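Local coordinates for protein 3-oxosteroid 1-dehydrogenase (Sterolibacterium denitrificans, PDB 7P18) that probably catalyses the FAD-dependent 1,2-dehydrogenation of 3-oxosteroids, introducing a double bond into ring A and passing the electrons to an acceptor, at residues L34-S39 against I249-N254. Sequence-based numbering, arbitrary orientation.
Sequences LVVEKS and IVVKRN. With FAD (flavin-adenine dinucleotide), chain C.
Val36 meets Ile249 and Val251 where the Rossmann-type FAD-binding sheet packs against a neighbouring mixed sheet. Strand 33-36 belongs to the parallel sheet and strand 245-253 to the mixed one. Val36 CG2 reaches Ile249 CD1 at 4.0 Å, tip to tip. Val36 CG2 also lies 4.3 Å from Val251 CG1. No hydrogen bond crosses, so the two strands meet through buried methyl groups. Leu260 of strand 256-262 also touches Val251, and Phe233, an FAD-binding residue, touches Ile249.

Beyond Val36 the chain leaves the strand and turns to the cofactor. Glu37 is the acidic residue at the end of the second Rossmann strand that holds the adenosine ribose. Its side chain touches Leu227 and Leu229. CG is anti to the backbone N (chi1 167°), and a bend at chi2 (57°) presents the carboxylate to the sugar. Glu37 CD lies 3.2 Å from FAD O3B. Glu37 OE1 accepts from FAD O3B and Glu37 OE2 from FAD O2B, both at 2.7 Å. Ser15 OG also bonds OE1. Ser39 N donates to Glu37 OE2 from the anti side, about 30° out of the carboxylate plane, which helps fix the carboxylate. With a glutamine in place of Glu37, one ribose hydroxyl would probably be left without its acceptor.

The aliphatic part of Lys38 lies over one face of the adenine. Lys38 CB stands 3.4 Å from FAD C4A. Further along the extended chain, Lys38 CD passes 3.4 Å from FAD N7A. At the tip, Lys38 NZ forms a salt bridge with OD2 of Asp302, another FAD-binding residue.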
loop_
_atom_site.group_PDB
_atom_site.type_symbol
_atom_site.label_atom_id
_atom_site.label_comp_id
_atom_site.label_asym_id
_atom_site.label_seq_id
_atom_site.Cartn_x
_atom_site.Cartn_y
_atom_site.Cartn_z
ATOM N N LEU A 34 10.631 -23.568 1.966
ATOM C CA LEU A 34 11.426 -22.800 0.972
ATOM C C LEU A 34 10.619 -21.585 0.504
ATOM O O LEU A 34 9.420 -21.750 0.186
ATOM C CB LEU A 34 11.736 -23.711 -0.211
ATOM C CG LEU A 34 12.377 -23.029 -1.420
ATOM C CD1 LEU A 34 13.754 -22.525 -1.101
ATOM C CD2 LEU A 34 12.396 -23.953 -2.635
ATOM N N VAL A 35 11.275 -20.429 0.416
ATOM C CA VAL A 35 10.708 -19.215 -0.249
ATOM C C VAL A 35 11.402 -19.016 -1.603
ATOM O O VAL A 35 12.641 -19.039 -1.617
ATOM C CB VAL A 35 10.847 -17.979 0.639
ATOM C CG1 VAL A 35 10.175 -16.761 -0.011
ATOM C CG2 VAL A 35 10.272 -18.254 2.027
ATOM N N VAL A 36 10.643 -18.845 -2.678
ATOM C CA VAL A 36 11.193 -18.487 -4.024
ATOM C C VAL A 36 10.729 -17.069 -4.410
ATOM O O VAL A 36 9.499 -16.798 -4.311
ATOM C CB VAL A 36 10.838 -19.529 -5.099
ATOM C CG1 VAL A 36 11.431 -20.900 -4.764
ATOM C CG2 VAL A 36 9.362 -19.635 -5.386
ATOM N N GLU A 37 11.673 -16.231 -4.862
ATOM C CA GLU A 37 11.463 -14.814 -5.273
ATOM C C GLU A 37 11.929 -14.637 -6.734
ATOM O O GLU A 37 13.071 -15.057 -7.042
ATOM C CB GLU A 37 12.204 -13.879 -4.309
ATOM C CG GLU A 37 12.314 -12.429 -4.806
ATOM C CD GLU A 37 11.016 -11.737 -5.116
ATOM O OE1 GLU A 37 10.048 -11.933 -4.314
ATOM O OE2 GLU A 37 10.964 -10.995 -6.143
ATOM N N LYS A 38 11.050 -14.098 -7.582
ATOM C CA LYS A 38 11.254 -13.847 -9.033
ATOM C C LYS A 38 12.452 -12.908 -9.211
ATOM O O LYS A 38 13.285 -13.216 -10.068
ATOM C CB LYS A 38 9.975 -13.294 -9.662
ATOM C CG LYS A 38 10.048 -12.651 -11.053
ATOM C CD LYS A 38 8.617 -12.308 -11.436
ATOM C CE LYS A 38 8.449 -11.518 -12.690
ATOM N NZ LYS A 38 7.039 -11.478 -13.096
ATOM N N SER A 39 12.553 -11.857 -8.396
ATOM C CA SER A 39 13.433 -10.695 -8.672
ATOM C C SER A 39 14.755 -10.881 -7.936
ATOM O O SER A 39 14.932 -11.881 -7.218
ATOM C CB SER A 39 12.760 -9.382 -8.341
ATOM O OG SER A 39 12.917 -9.060 -6.978
ATOM N N ILE A 249 5.759 -27.057 -7.524
ATOM C CA ILE A 249 5.837 -25.994 -8.555
ATOM C C ILE A 249 7.016 -26.285 -9.480
ATOM O O ILE A 249 7.953 -26.947 -9.047
ATOM C CB ILE A 249 5.992 -24.610 -7.900
ATOM C CG1 ILE A 249 7.302 -24.469 -7.124
ATOM C CG2 ILE A 249 4.782 -24.311 -7.026
ATOM C CD1 ILE A 249 7.610 -23.061 -6.635
ATOM N N VAL A 250 6.966 -25.710 -10.670
ATOM C CA VAL A 250 8.159 -25.522 -11.553
ATOM C C VAL A 250 8.637 -24.076 -11.403
ATOM O O VAL A 250 7.806 -23.154 -11.569
ATOM C CB VAL A 250 7.807 -25.807 -13.020
ATOM C CG1 VAL A 250 9.054 -25.705 -13.897
ATOM C CG2 VAL A 250 7.098 -27.159 -13.177
ATOM N N VAL A 251 9.925 -23.901 -11.138
ATOM C CA VAL A 251 10.614 -22.588 -11.191
ATOM C C VAL A 251 11.689 -22.607 -12.289
ATOM O O VAL A 251 12.012 -23.684 -12.835
ATOM C CB VAL A 251 11.233 -22.217 -9.839
ATOM C CG1 VAL A 251 10.147 -22.112 -8.768
ATOM C CG2 VAL A 251 12.351 -23.190 -9.428
ATOM N N LYS A 252 12.183 -21.422 -12.607
ATOM C CA LYS A 252 13.382 -21.185 -13.457
ATOM C C LYS A 252 14.495 -20.736 -12.516
ATOM O O LYS A 252 14.382 -19.666 -11.940
ATOM C CB LYS A 252 13.031 -20.180 -14.549
ATOM C CG LYS A 252 14.027 -20.085 -15.690
ATOM C CD LYS A 252 13.730 -18.947 -16.660
ATOM C CE LYS A 252 14.978 -18.195 -17.085
ATOM N NZ LYS A 252 14.848 -17.702 -18.474
ATOM N N ARG A 253 15.491 -21.593 -12.292
ATOM C CA ARG A 253 16.546 -21.433 -11.256
ATOM C C ARG A 253 17.900 -21.580 -11.946
ATOM O O ARG A 253 18.105 -22.621 -12.597
ATOM C CB ARG A 253 16.334 -22.491 -10.172
ATOM C CG ARG A 253 17.497 -22.703 -9.218
ATOM C CD ARG A 253 17.722 -21.546 -8.298
ATOM N NE ARG A 253 18.361 -21.951 -7.064
ATOM C CZ ARG A 253 18.790 -21.104 -6.138
ATOM N NH1 ARG A 253 18.635 -19.805 -6.316
ATOM N NH2 ARG A 253 19.395 -21.550 -5.049
ATOM N N ASN A 254 18.781 -20.580 -11.831
ATOM C CA ASN A 254 20.068 -20.545 -12.579
ATOM C C ASN A 254 19.778 -20.726 -14.073
ATOM O O ASN A 254 20.592 -21.363 -14.753
ATOM C CB ASN A 254 21.055 -21.616 -12.090
ATOM C CG ASN A 254 21.426 -21.437 -10.633
ATOM O OD1 ASN A 254 21.287 -22.356 -9.824
ATOM N ND2 ASN A 254 21.870 -20.241 -10.283
HETATM P PA FAD C . 4.337 -7.871 -2.799
HETATM O O1A FAD C . 4.668 -7.183 -1.524
HETATM O O2A FAD C . 4.542 -6.997 -4.007
HETATM O O5B FAD C . 5.239 -9.170 -2.880
HETATM C C5B FAD C . 5.095 -10.049 -4.027
HETATM C C4B FAD C . 6.445 -10.611 -4.355
HETATM O O4B FAD C . 6.277 -11.737 -5.258
HETATM C C3B FAD C . 7.423 -9.641 -5.051
HETATM O O3B FAD C . 8.687 -9.628 -4.398
HETATM C C2B FAD C . 7.502 -10.182 -6.481
HETATM O O2B FAD C . 8.705 -9.819 -7.147
HETATM C C1B FAD C . 7.255 -11.675 -6.263
HETATM N N9A FAD C . 6.796 -12.401 -7.448
HETATM C C8A FAD C . 6.002 -11.967 -8.471
HETATM N N7A FAD C . 5.874 -12.870 -9.438
HETATM C C5A FAD C . 6.593 -13.969 -8.986
HETATM C C6A FAD C . 6.838 -15.245 -9.539
HETATM N N6A FAD C . 6.424 -15.634 -10.750
HETATM N N1A FAD C . 7.599 -16.096 -8.818
HETATM C C2A FAD C . 8.053 -15.693 -7.627
HETATM N N3A FAD C . 7.952 -14.497 -7.039
HETATM C C4A FAD C . 7.172 -13.683 -7.772
HETATM N N1 FAD C . -0.654 -1.336 2.126
HETATM C C2 FAD C . -0.923 -1.390 3.451
HETATM O O2 FAD C . -1.772 -2.183 3.897
HETATM N N3 FAD C . -0.272 -0.624 4.331
HETATM C C4 FAD C . 0.499 0.453 3.942
HETATM O O4 FAD C . 1.151 1.043 4.797
HETATM C C4X FAD C . 0.792 0.581 2.558
HETATM N N5 FAD C . 1.560 1.576 2.145
HETATM C C5X FAD C . 1.882 1.619 0.809
HETATM C C6 FAD C . 2.779 2.615 0.355
HETATM C C7 FAD C . 3.248 2.627 -0.952
HETATM C C7M FAD C . 4.232 3.684 -1.410
HETATM C C8 FAD C . 2.863 1.594 -1.824
HETATM C C8M FAD C . 3.382 1.564 -3.251
HETATM C C9 FAD C . 1.924 0.666 -1.417
HETATM C C9A FAD C . 1.454 0.618 -0.090
HETATM N N10 FAD C . 0.516 -0.326 0.357
HETATM C C10 FAD C . 0.176 -0.397 1.702
HETATM C "C1'" FAD C . 0.080 -1.422 -0.515
HETATM C "C2'" FAD C . 0.940 -2.675 -0.243
HETATM O "O2'" FAD C . 2.340 -2.414 -0.345
HETATM C "C3'" FAD C . 0.580 -3.857 -1.159
HETATM O "O3'" FAD C . -0.831 -3.953 -1.370
HETATM C "C4'" FAD C . 1.150 -5.151 -0.615
HETATM O "O4'" FAD C . 2.542 -4.961 -0.409
HETATM C "C5'" FAD C . 0.914 -6.353 -1.504
HETATM O "O5'" FAD C . 1.610 -7.451 -0.883
HETATM P P FAD C . 1.798 -8.821 -1.666
HETATM O O1P FAD C . 2.564 -9.634 -0.714
HETATM O O2P FAD C . 0.563 -9.297 -2.289
HETATM O O3P FAD C . 2.815 -8.411 -2.882
#